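Side-chain contacts in proline dipeptidase (Streptococcus agalactiae, PDB 3OOO), which probably acts as a manganese-dependent peptidase of the M24B family, this chain being its N-terminal creatinase/prolidase-type domain: residues Lys4-Arg7 with Ile8-His11; Leu60-Ser63 with Arg64-Ser68; Gln111-Gln114 with Thr115-Gly119; Asn123-Pro126 with Tyr127-Asn130. All blocks are in the same frame, centred on the assembly; numbering follows the deposited sequence. Where two conformers were deposited one is given.

Contact 1 (Lys4-Arg7 with Ile8-His11); sequences KLNR and IRHH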
loop_
_atom_site.group_PDB
_atom_site.type_symbol
_atom_site.label_atom_id
_atom_site.label_comp_id
_atom_site.label_asym_id
_atom_site.label_seq_id
_atom_site.Cartn_x
_atom_site.Cartn_y
_atom_site.Cartn_z
ATOM N N LYS A 4 -9.527 -12.814 -20.483
ATOM C CA LYS A 4 -8.626 -12.713 -19.336
ATOM C C LYS A 4 -9.387 -12.880 -18.027
ATOM O O LYS A 4 -8.955 -13.623 -17.143
ATOM C CB LYS A 4 -7.889 -11.373 -19.343
ATOM C CG LYS A 4 -7.025 -11.131 -20.579
ATOM C CD LYS A 4 -6.644 -9.661 -20.685
ATOM C CE LYS A 4 -5.853 -9.378 -21.951
ATOM N NZ LYS A 4 -5.672 -7.912 -22.152
ATOM N N LEU A 5 -10.527 -12.202 -17.917
ATOM C CA LEU A 5 -11.327 -12.275 -16.696
ATOM C C LEU A 5 -11.929 -13.665 -16.480
ATOM O O LEU A 5 -11.987 -14.144 -15.347
ATOM C CB LEU A 5 -12.402 -11.179 -16.668
ATOM C CG LEU A 5 -11.887 -9.770 -16.335
ATOM C CD1 LEU A 5 -12.933 -8.693 -16.642
ATOM C CD2 LEU A 5 -11.420 -9.687 -14.878
ATOM N N ASN A 6 -12.361 -14.314 -17.563
ATOM C CA ASN A 6 -12.842 -15.698 -17.483
ATOM C C ASN A 6 -11.747 -16.645 -16.996
ATOM O O ASN A 6 -11.992 -17.509 -16.153
ATOM C CB ASN A 6 -13.383 -16.182 -18.837
ATOM C CG ASN A 6 -14.694 -15.509 -19.233
ATOM O OD1 ASN A 6 -15.493 -15.107 -18.388
ATOM N ND2 ASN A 6 -14.923 -15.401 -20.541
ATOM N N ARG A 7 -10.534 -16.472 -17.519
ATOM C CA ARG A 7 -9.395 -17.267 -17.069
ATOM C C ARG A 7 -9.077 -17.078 -15.585
ATOM O O ARG A 7 -8.805 -18.051 -14.879
ATOM C CB ARG A 7 -8.161 -16.977 -17.916
ATOM C CG ARG A 7 -8.078 -17.825 -19.162
ATOM C CD ARG A 7 -6.868 -17.450 -19.982
ATOM N NE ARG A 7 -7.129 -16.284 -20.822
ATOM C CZ ARG A 7 -6.190 -15.566 -21.428
ATOM N NH1 ARG A 7 -4.907 -15.883 -21.290
ATOM N NH2 ARG A 7 -6.534 -14.527 -22.178
ATOM N N ILE A 8 -9.117 -15.832 -15.116
ATOM C CA ILE A 8 -8.898 -15.540 -13.698
ATOM C C ILE A 8 -9.959 -16.234 -12.846
ATOM O O ILE A 8 -9.641 -16.853 -11.830
ATOM C CB ILE A 8 -8.856 -14.015 -13.423
ATOM C CG1 ILE A 8 -7.608 -13.411 -14.071
ATOM C CG2 ILE A 8 -8.874 -13.720 -11.911
ATOM C CD1 ILE A 8 -7.605 -11.908 -14.118
ATOM N N ARG A 9 -11.214 -16.152 -13.290
ATOM C CA ARG A 9 -12.327 -16.783 -12.588
ATOM C C ARG A 9 -12.119 -18.293 -12.445
ATOM O O ARG A 9 -12.301 -18.853 -11.361
ATOM C CB ARG A 9 -13.645 -16.481 -13.308
ATOM C CG ARG A 9 -14.878 -16.865 -12.516
ATOM C CD ARG A 9 -16.149 -16.516 -13.262
ATOM N NE ARG A 9 -16.236 -17.246 -14.521
ATOM C CZ ARG A 9 -16.650 -18.503 -14.623
ATOM N NH1 ARG A 9 -17.016 -19.176 -13.540
ATOM N NH2 ARG A 9 -16.692 -19.090 -15.810
ATOM N N HIS A 10 -11.727 -18.948 -13.536
ATOM C CA HIS A 10 -11.472 -20.388 -13.499
ATOM C C HIS A 10 -10.264 -20.729 -12.632
ATOM O O HIS A 10 -10.256 -21.750 -11.939
ATOM C CB HIS A 10 -11.308 -20.948 -14.915
ATOM C CG HIS A 10 -12.592 -21.024 -15.680
ATOM N ND1 HIS A 10 -13.598 -21.910 -15.358
ATOM C CD2 HIS A 10 -13.037 -20.323 -16.750
ATOM C CE1 HIS A 10 -14.607 -21.749 -16.195
ATOM N NE2 HIS A 10 -14.292 -20.792 -17.049
ATOM N N HIS A 11 -9.261 -19.856 -12.655
ATOM C CA HIS A 11 -8.069 -20.030 -11.835
ATOM C C HIS A 11 -8.380 -19.992 -10.344
ATOM O O HIS A 11 -7.750 -20.695 -9.557
ATOM C CB HIS A 11 -7.025 -18.974 -12.174
ATOM C CG HIS A 11 -5.859 -18.963 -11.237
ATOM N ND1 HIS A 11 -4.985 -20.024 -11.126
ATOM C CD2 HIS A 11 -5.427 -18.023 -10.364
ATOM C CE1 HIS A 11 -4.063 -19.736 -10.225
ATOM N NE2 HIS A 11 -4.309 -18.530 -9.747
#
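I8 reaches back one turn to K4 and L5, and its main-chain bond is repeated by the next three residues. I8 N donates to K4 O (3.0 Å), while its CG1 branch, anti to the carbonyl carbon (chi1 -68°), folds back alongside that same acceptor, CG1 lying 3.4 Å from K4 O. The branch ends at CD1, 4.5 Å from CD2 of L5. This touch is loose, but both side chains also pack on V47 and L31. R9 bonds through its amide to L5 O. Its side chain takes the other course, with CG anti to the backbone N (chi1 -169°), and in the conformer described it brings the edge of the guanidinium toward N6, where NE stays 4.5 Å from OD1; the firm partner of the group is E49 O, bonded to NH1. H10 sends its amide to N6 O, and its ring stands oblique to this acceptor, with CD2 3.1 Å from N6 O. In the same R9 conformer, CZ lies 4.0 Å above one face of the H10 ring, offset toward the rim. H11 N lies 2.9 Å from R7 O, closing the series, with H11 CB 3.4 Å from R7 O. Its ring leaves the turn for T125, whereas the R7 guanidinium bonds S3 OG. Successive i to i+4 bonds, with L5 and I8 buried and R7 and H10 exposed, are those of an amphipathic alpha helix laid on a mixed sheet.

Contact 2 (Leu60-Ser63 with Arg64-Ser68); sequences LEVS and RAKQS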
loop_
_atom_site.group_PDB
_atom_site.type_symbol
_atom_site.label_atom_id
_atom_site.label_comp_id
_atom_site.label_asym_id
_atom_site.label_seq_id
_atom_site.Cartn_x
_atom_site.Cartn_y
_atom_site.Cartn_z
ATOM N N LEU A 60 -18.441 9.771 -10.031
ATOM C CA LEU A 60 -18.213 10.546 -11.242
ATOM C C LEU A 60 -17.745 9.700 -12.420
ATOM O O LEU A 60 -17.896 10.117 -13.570
ATOM C CB LEU A 60 -17.247 11.695 -10.971
ATOM C CG LEU A 60 -17.961 12.861 -10.278
ATOM C CD1 LEU A 60 -16.960 13.886 -9.796
ATOM C CD2 LEU A 60 -18.989 13.510 -11.199
ATOM N N GLU A 61 -17.220 8.507 -12.126
ATOM C CA GLU A 61 -16.673 7.619 -13.156
ATOM C C GLU A 61 -17.638 6.510 -13.572
ATOM O O GLU A 61 -17.339 5.739 -14.479
ATOM C CB GLU A 61 -15.360 6.990 -12.682
ATOM C CG GLU A 61 -14.219 7.974 -12.471
ATOM C CD GLU A 61 -13.656 8.509 -13.770
ATOM O OE1 GLU A 61 -14.405 8.572 -14.770
ATOM O OE2 GLU A 61 -12.460 8.875 -13.786
ATOM N N VAL A 62 -18.789 6.428 -12.912
ATOM C CA VAL A 62 -19.740 5.347 -13.194
ATOM C C VAL A 62 -20.189 5.305 -14.657
ATOM O O VAL A 62 -20.186 4.241 -15.268
ATOM C CB VAL A 62 -20.957 5.366 -12.225
ATOM C CG1 VAL A 62 -22.045 4.394 -12.674
ATOM C CG2 VAL A 62 -20.518 5.007 -10.819
ATOM N N SER A 63 -20.548 6.462 -15.213
ATOM C CA SER A 63 -21.016 6.538 -16.599
ATOM C C SER A 63 -19.948 6.039 -17.567
ATOM O O SER A 63 -20.215 5.183 -18.418
ATOM C CB SER A 63 -21.426 7.969 -16.958
ATOM O OG SER A 63 -21.888 8.038 -18.297
ATOM N N ARG A 64 -18.733 6.564 -17.424
ATOM C CA ARG A 64 -17.618 6.148 -18.268
ATOM C C ARG A 64 -17.317 4.651 -18.124
ATOM O O ARG A 64 -17.045 3.962 -19.115
ATOM C CB ARG A 64 -16.377 6.984 -17.951
ATOM C CG ARG A 64 -15.229 6.753 -18.911
ATOM C CD ARG A 64 -14.144 7.811 -18.764
ATOM N NE ARG A 64 -13.415 7.743 -17.496
ATOM C CZ ARG A 64 -12.305 7.033 -17.305
ATOM N NH1 ARG A 64 -11.795 6.305 -18.293
ATOM N NH2 ARG A 64 -11.703 7.050 -16.123
ATOM N N ALA A 65 -17.365 4.153 -16.890
ATOM C CA ALA A 65 -17.130 2.734 -16.630
ATOM C C ALA A 65 -18.165 1.855 -17.326
ATOM O O ALA A 65 -17.813 0.847 -17.945
ATOM C CB ALA A 65 -17.099 2.459 -15.126
ATOM N N LYS A 66 -19.432 2.261 -17.246
ATOM C CA LYS A 66 -20.538 1.519 -17.863
ATOM C C LYS A 66 -20.451 1.499 -19.387
ATOM O O LYS A 66 -20.957 0.574 -20.031
ATOM C CB LYS A 66 -21.884 2.088 -17.410
ATOM C CG LYS A 66 -22.266 1.688 -15.997
ATOM C CD LYS A 66 -23.647 2.179 -15.623
ATOM C CE LYS A 66 -24.067 1.594 -14.283
ATOM N NZ LYS A 66 -25.490 1.875 -13.964
ATOM N N GLN A 67 -19.804 2.512 -19.956
ATOM C CA GLN A 67 -19.568 2.562 -21.401
ATOM C C GLN A 67 -18.394 1.666 -21.805
ATOM O O GLN A 67 -18.203 1.367 -22.992
ATOM C CB GLN A 67 -19.323 4.008 -21.842
ATOM C CG GLN A 67 -20.545 4.911 -21.681
ATOM C CD GLN A 67 -20.249 6.362 -21.992
ATOM O OE1 GLN A 67 -19.735 6.689 -23.066
ATOM N NE2 GLN A 67 -20.576 7.247 -21.054
ATOM N N SER A 68 -17.633 1.213 -20.808
ATOM C CA SER A 68 -16.398 0.465 -21.042
ATOM C C SER A 68 -16.514 -1.028 -20.722
ATOM O O SER A 68 -15.871 -1.861 -21.371
ATOM C CB SER A 68 -15.251 1.084 -20.237
ATOM O OG SER A 68 -15.116 2.469 -20.515
HETATM O O HOH W 1 -18.321 9.070 -16.009
#
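E61 and R64 lie side by side and point the same way, joined by a two-pronged salt bridge at the start of a helix. In the E61 conformer described, R64 NE donates to OE1 of E61 (3.0 Å) and R64 NH2 to OE2 of E61 (3.1 Å). The oxygens lie close to the guanidinium plane, yet the nitrogens stand above the carboxylate plane, because the two flat groups are turned 60° apart. The bend of E61 at chi2 (-72°) brings the acid round to its partner on the first turn of the helix. R64 NH2 has a second acceptor in F35 O, which ties this charge to a neighbouring loop. The main chain is served in turn: A65 N bonds E61 O, K66 N bonds V62 O, and R64 N, one residue too early for that series, donates to a water (2.9 Å) that itself donates to L60 O (2.7 Å). S63 O accepts from Q67 N at 3.1 Å. The Q67 side chain, extended beyond CG, runs back along the same turn, and in the conformers described its NE2 makes weak bonds to S63 O and to S63 OG, the latter at 3.2 Å, while the S68 hydroxyl donates to R64 O. V62 and K66 run together, CG1 of V62 meeting CE of K66 at 3.8 Å. V62 and A65 face the sheet, packing on V73 of strand 73-76 and on V57 and L55 of strand 54-58, the two strands that helix 62-68 connects in a beta-alpha-beta unit.

Contact 3 (Gln111-Gln114 with Thr115-Gly119); sequences QGLQ and TVFDG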
loop_
_atom_site.group_PDB
_atom_site.type_symbol
_atom_site.label_atom_id
_atom_site.label_comp_id
_atom_site.label_asym_id
_atom_site.label_seq_id
_atom_site.Cartn_x
_atom_site.Cartn_y
_atom_site.Cartn_z
ATOM N N GLN A 111 -6.807 -2.172 4.743
ATOM C CA GLN A 111 -7.553 -2.214 5.991
ATOM C C GLN A 111 -9.041 -1.969 5.757
ATOM O O GLN A 111 -9.881 -2.601 6.401
ATOM C CB GLN A 111 -6.931 -1.287 7.043
ATOM C CG GLN A 111 -5.539 -1.780 7.439
ATOM C CD GLN A 111 -4.952 -1.102 8.657
ATOM O OE1 GLN A 111 -5.353 -0.005 9.035
ATOM N NE2 GLN A 111 -3.975 -1.761 9.273
ATOM N N GLY A 112 -9.365 -1.106 4.796
ATOM C CA GLY A 112 -10.756 -0.928 4.382
ATOM C C GLY A 112 -11.382 -2.223 3.893
ATOM O O GLY A 112 -12.478 -2.591 4.313
ATOM N N LEU A 113 -10.684 -2.924 3.005
ATOM C CA LEU A 113 -11.194 -4.195 2.480
ATOM C C LEU A 113 -11.390 -5.232 3.584
ATOM O O LEU A 113 -12.324 -6.039 3.529
ATOM C CB LEU A 113 -10.282 -4.749 1.386
ATOM C CG LEU A 113 -10.278 -3.986 0.048
ATOM C CD1 LEU A 113 -9.206 -4.517 -0.879
ATOM C CD2 LEU A 113 -11.640 -4.071 -0.634
ATOM N N GLN A 114 -10.514 -5.202 4.586
ATOM C CA GLN A 114 -10.625 -6.120 5.720
ATOM C C GLN A 114 -11.879 -5.891 6.565
ATOM O O GLN A 114 -12.346 -6.818 7.232
ATOM C CB GLN A 114 -9.366 -6.071 6.586
ATOM C CG GLN A 114 -8.155 -6.699 5.912
ATOM C CD GLN A 114 -6.899 -6.607 6.754
ATOM O OE1 GLN A 114 -6.316 -5.535 6.913
ATOM N NE2 GLN A 114 -6.466 -7.742 7.285
ATOM N N THR A 115 -12.435 -4.679 6.528
ATOM C CA THR A 115 -13.701 -4.403 7.229
ATOM C C THR A 115 -14.896 -5.001 6.490
ATOM O O THR A 115 -15.971 -5.179 7.074
ATOM C CB THR A 115 -13.965 -2.884 7.461
ATOM O OG1 THR A 115 -14.272 -2.232 6.216
ATOM C CG2 THR A 115 -12.769 -2.212 8.135
ATOM N N VAL A 116 -14.697 -5.301 5.208
ATOM C CA VAL A 116 -15.751 -5.818 4.336
ATOM C C VAL A 116 -15.713 -7.341 4.261
ATOM O O VAL A 116 -16.756 -7.997 4.333
ATOM C CB VAL A 116 -15.646 -5.209 2.912
ATOM C CG1 VAL A 116 -16.637 -5.869 1.947
ATOM C CG2 VAL A 116 -15.871 -3.702 2.963
ATOM N N PHE A 117 -14.512 -7.893 4.118
ATOM C CA PHE A 117 -14.348 -9.333 3.950
ATOM C C PHE A 117 -13.640 -9.947 5.146
ATOM O O PHE A 117 -12.523 -9.546 5.483
ATOM C CB PHE A 117 -13.560 -9.643 2.673
ATOM C CG PHE A 117 -14.157 -9.050 1.432
ATOM C CD1 PHE A 117 -15.222 -9.672 0.792
ATOM C CD2 PHE A 117 -13.650 -7.868 0.897
ATOM C CE1 PHE A 117 -15.778 -9.117 -0.356
ATOM C CE2 PHE A 117 -14.196 -7.314 -0.255
ATOM C CZ PHE A 117 -15.260 -7.939 -0.882
ATOM N N ASP A 118 -14.308 -10.910 5.783
ATOM C CA ASP A 118 -13.721 -11.685 6.870
ATOM C C ASP A 118 -13.067 -12.949 6.303
ATOM O O ASP A 118 -13.642 -14.042 6.344
ATOM C CB ASP A 118 -14.789 -12.033 7.913
ATOM C CG ASP A 118 -14.210 -12.704 9.144
ATOM O OD1 ASP A 118 -13.053 -12.394 9.503
ATOM O OD2 ASP A 118 -14.912 -13.542 9.748
ATOM N N GLY A 119 -11.871 -12.787 5.755
ATOM C CA GLY A 119 -11.124 -13.893 5.179
ATOM C C GLY A 119 -9.651 -13.559 5.186
ATOM O O GLY A 119 -9.262 -12.439 5.529
HETATM O O HOH W 2 -7.597 -10.192 7.173
#
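The ring of F117 lies beside L113 and points the same way, its CE2 4.1 Å from CD2 of L113. One face is covered by V116, whose CG1 sits over the ring centre, 3.6 Å above the plane, in the manner of a CH-pi contact. The ring also slants past the backbone of L113, the oxygen being oblique to it. This is the C-terminal end of helix 107-116, within the beta-alpha-beta unit that runs from strand 97-100 to strand 120-123. L113 and F117 carry it onto strand 19-22 through V21 and L19, while Q111 packs on F102 of the second subunit. Two carbonyls show how the helix unwinds. L113 O accepts from F117 N at 2.9 Å, nearly head-on, and from V116 N at 3.0 Å, which stands well above the carbonyl plane; alpha-type and 3-10-type bonds thus share one oxygen. G112 O is gripped twice by T115. The amide comes from above the plane, whereas the hydroxyl lies in it, on a lone pair, with OG1 2.6 Å from G112 O. With chi1 at 71°, OG1 sits between the backbone N and the carbonyl carbon, which brings the hydroxyl back over the preceding turn. T115 N makes a further weak bond to Q111 O. Beyond the last turn, one water accepts from Q114 NE2 at 2.7 Å and donates to G119 O at 3.2 Å.

Contact 4 (Asn123-Pro126 with Tyr127-Asn130); sequences NLTP and YIQN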
loop_
_atom_site.group_PDB
_atom_site.type_symbol
_atom_site.label_atom_id
_atom_site.label_comp_id
_atom_site.label_asym_id
_atom_site.label_seq_id
_atom_site.Cartn_x
_atom_site.Cartn_y
_atom_site.Cartn_z
ATOM N N ASN A 123 -1.449 -12.112 -1.710
ATOM C CA ASN A 123 -1.087 -11.516 -2.985
ATOM C C ASN A 123 -1.547 -12.391 -4.143
ATOM O O ASN A 123 -1.791 -13.592 -3.966
ATOM C CB ASN A 123 0.427 -11.295 -3.056
ATOM C CG ASN A 123 0.846 -10.445 -4.242
ATOM O OD1 ASN A 123 0.144 -9.518 -4.645
ATOM N ND2 ASN A 123 2.002 -10.765 -4.809
ATOM N N LEU A 124 -1.671 -11.777 -5.316
ATOM C CA LEU A 124 -1.971 -12.501 -6.542
ATOM C C LEU A 124 -1.024 -13.685 -6.695
ATOM O O LEU A 124 0.148 -13.620 -6.308
ATOM C CB LEU A 124 -1.833 -11.588 -7.761
ATOM C CG LEU A 124 -2.649 -10.296 -7.828
ATOM C CD1 LEU A 124 -2.350 -9.605 -9.155
ATOM C CD2 LEU A 124 -4.144 -10.541 -7.669
ATOM N N THR A 125 -1.551 -14.768 -7.254
ATOM C CA THR A 125 -0.767 -15.952 -7.554
ATOM C C THR A 125 0.147 -15.669 -8.747
ATOM O O THR A 125 -0.107 -14.736 -9.513
ATOM C CB THR A 125 -1.689 -17.120 -7.916
ATOM O OG1 THR A 125 -2.580 -16.700 -8.955
ATOM C CG2 THR A 125 -2.490 -17.570 -6.706
ATOM N N PRO A 126 1.222 -16.465 -8.911
ATOM C CA PRO A 126 2.069 -16.297 -10.090
ATOM C C PRO A 126 1.293 -16.341 -11.408
ATOM O O PRO A 126 1.596 -15.567 -12.312
ATOM C CB PRO A 126 3.033 -17.478 -9.990
ATOM C CG PRO A 126 3.183 -17.686 -8.530
ATOM C CD PRO A 126 1.822 -17.400 -7.940
ATOM N N TYR A 127 0.291 -17.217 -11.504
ATOM C CA TYR A 127 -0.519 -17.323 -12.723
ATOM C C TYR A 127 -1.149 -15.989 -13.126
ATOM O O TYR A 127 -1.084 -15.594 -14.293
ATOM C CB TYR A 127 -1.595 -18.408 -12.593
ATOM C CG TYR A 127 -2.527 -18.482 -13.789
ATOM C CD1 TYR A 127 -2.094 -19.011 -15.003
ATOM C CD2 TYR A 127 -3.839 -18.010 -13.706
ATOM C CE1 TYR A 127 -2.943 -19.077 -16.099
ATOM C CE2 TYR A 127 -4.695 -18.069 -14.797
ATOM C CZ TYR A 127 -4.241 -18.603 -15.993
ATOM O OH TYR A 127 -5.082 -18.667 -17.080
ATOM N N ILE A 128 -1.756 -15.302 -12.161
ATOM C CA ILE A 128 -2.363 -13.995 -12.428
ATOM C C ILE A 128 -1.280 -12.933 -12.683
ATOM O O ILE A 128 -1.405 -12.127 -13.606
ATOM C CB ILE A 128 -3.326 -13.547 -11.293
ATOM C CG1 ILE A 128 -4.439 -14.583 -11.086
ATOM C CG2 ILE A 128 -3.941 -12.180 -11.614
ATOM C CD1 ILE A 128 -5.303 -14.347 -9.850
ATOM N N GLN A 129 -0.221 -12.960 -11.874
ATOM C CA GLN A 129 0.894 -12.012 -11.993
ATOM C C GLN A 129 1.520 -12.020 -13.387
ATOM O O GLN A 129 1.826 -10.964 -13.947
ATOM C CB GLN A 129 1.987 -12.327 -10.966
ATOM C CG GLN A 129 1.671 -11.936 -9.528
ATOM C CD GLN A 129 2.821 -12.239 -8.582
ATOM O OE1 GLN A 129 3.957 -11.819 -8.811
ATOM N NE2 GLN A 129 2.532 -12.972 -7.515
ATOM N N ASN A 130 1.695 -13.219 -13.937
ATOM C CA ASN A 130 2.461 -13.420 -15.166
ATOM C C ASN A 130 1.640 -13.446 -16.458
ATOM O O ASN A 130 2.189 -13.711 -17.532
ATOM C CB ASN A 130 3.308 -14.696 -15.053
ATOM C CG ASN A 130 4.271 -14.662 -13.872
ATOM O OD1 ASN A 130 4.820 -13.613 -13.526
ATOM N ND2 ASN A 130 4.480 -15.814 -13.250
#
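Q129 and N123 cross at about a right angle, their amide planes 42° apart, over the backbone that leads into a short helix. ND2 of N123 comes within 3.5 Å of NE2 of Q129, but both are donors and the pair is not bonded. Q129 NE2 is engaged with L124 O, to which it donates at 2.7 Å; the oxygen lies near the plane of the Q129 amide, although the nitrogen stands above the L124 carbonyl plane. N123 uses OD1 to accept from F102 N. Between the two polar ends, CG of Q129 rests 3.9 Å from CB of L124. L124 and I128 also cross nearly perpendicularly, CD1 of L124 touching CG2 of I128 at 3.9 Å, and both continue onto F22 of strand 19-22. T125 occupies the N-cap of helix 126-129, with P126 following as the first helical residue. The T125 side chain runs obliquely against I128: with chi1 at 53°, OG1 lies against CG1 of I128 at 3.5 Å and also meets H11 NE2 of helix 3-14. The T125 carbonyl serves helix 126-129 itself, accepting Q129 N at 3.0 Å, while CG of Q129 lies alongside. P126 O accepts N130 N at 2.9 Å. The N130 side chain, CG anti to the carbonyl carbon (chi1 -58°), curls back to the same carbonyl, where its ND2 comes 3.0 Å from P126 O, at an angle too poor for a hydrogen bond.

All four are local contacts, in or at the ends of helices of one N-terminal domain. The metal site of such peptidases belongs to the M24 catalytic domain, which this chain does not include, so no distance to it can be given. Contacts 1 and 4 come together, centres about 12 Å apart: H11 NE2 lies 2.6 Å from T125 OG1, a probable hydrogen bond, the H11 and Y127 rings meet with planes about 40° apart, and CB of R7 touches OH of Y127 at 3.6 Å. Contact 3 adjoins contact 4 in sequence, yet their centres are about 21 Å apart. Contact 2 stands across the chain's centre from contacts 3 and 4, about 25 and 27 Å away between centres.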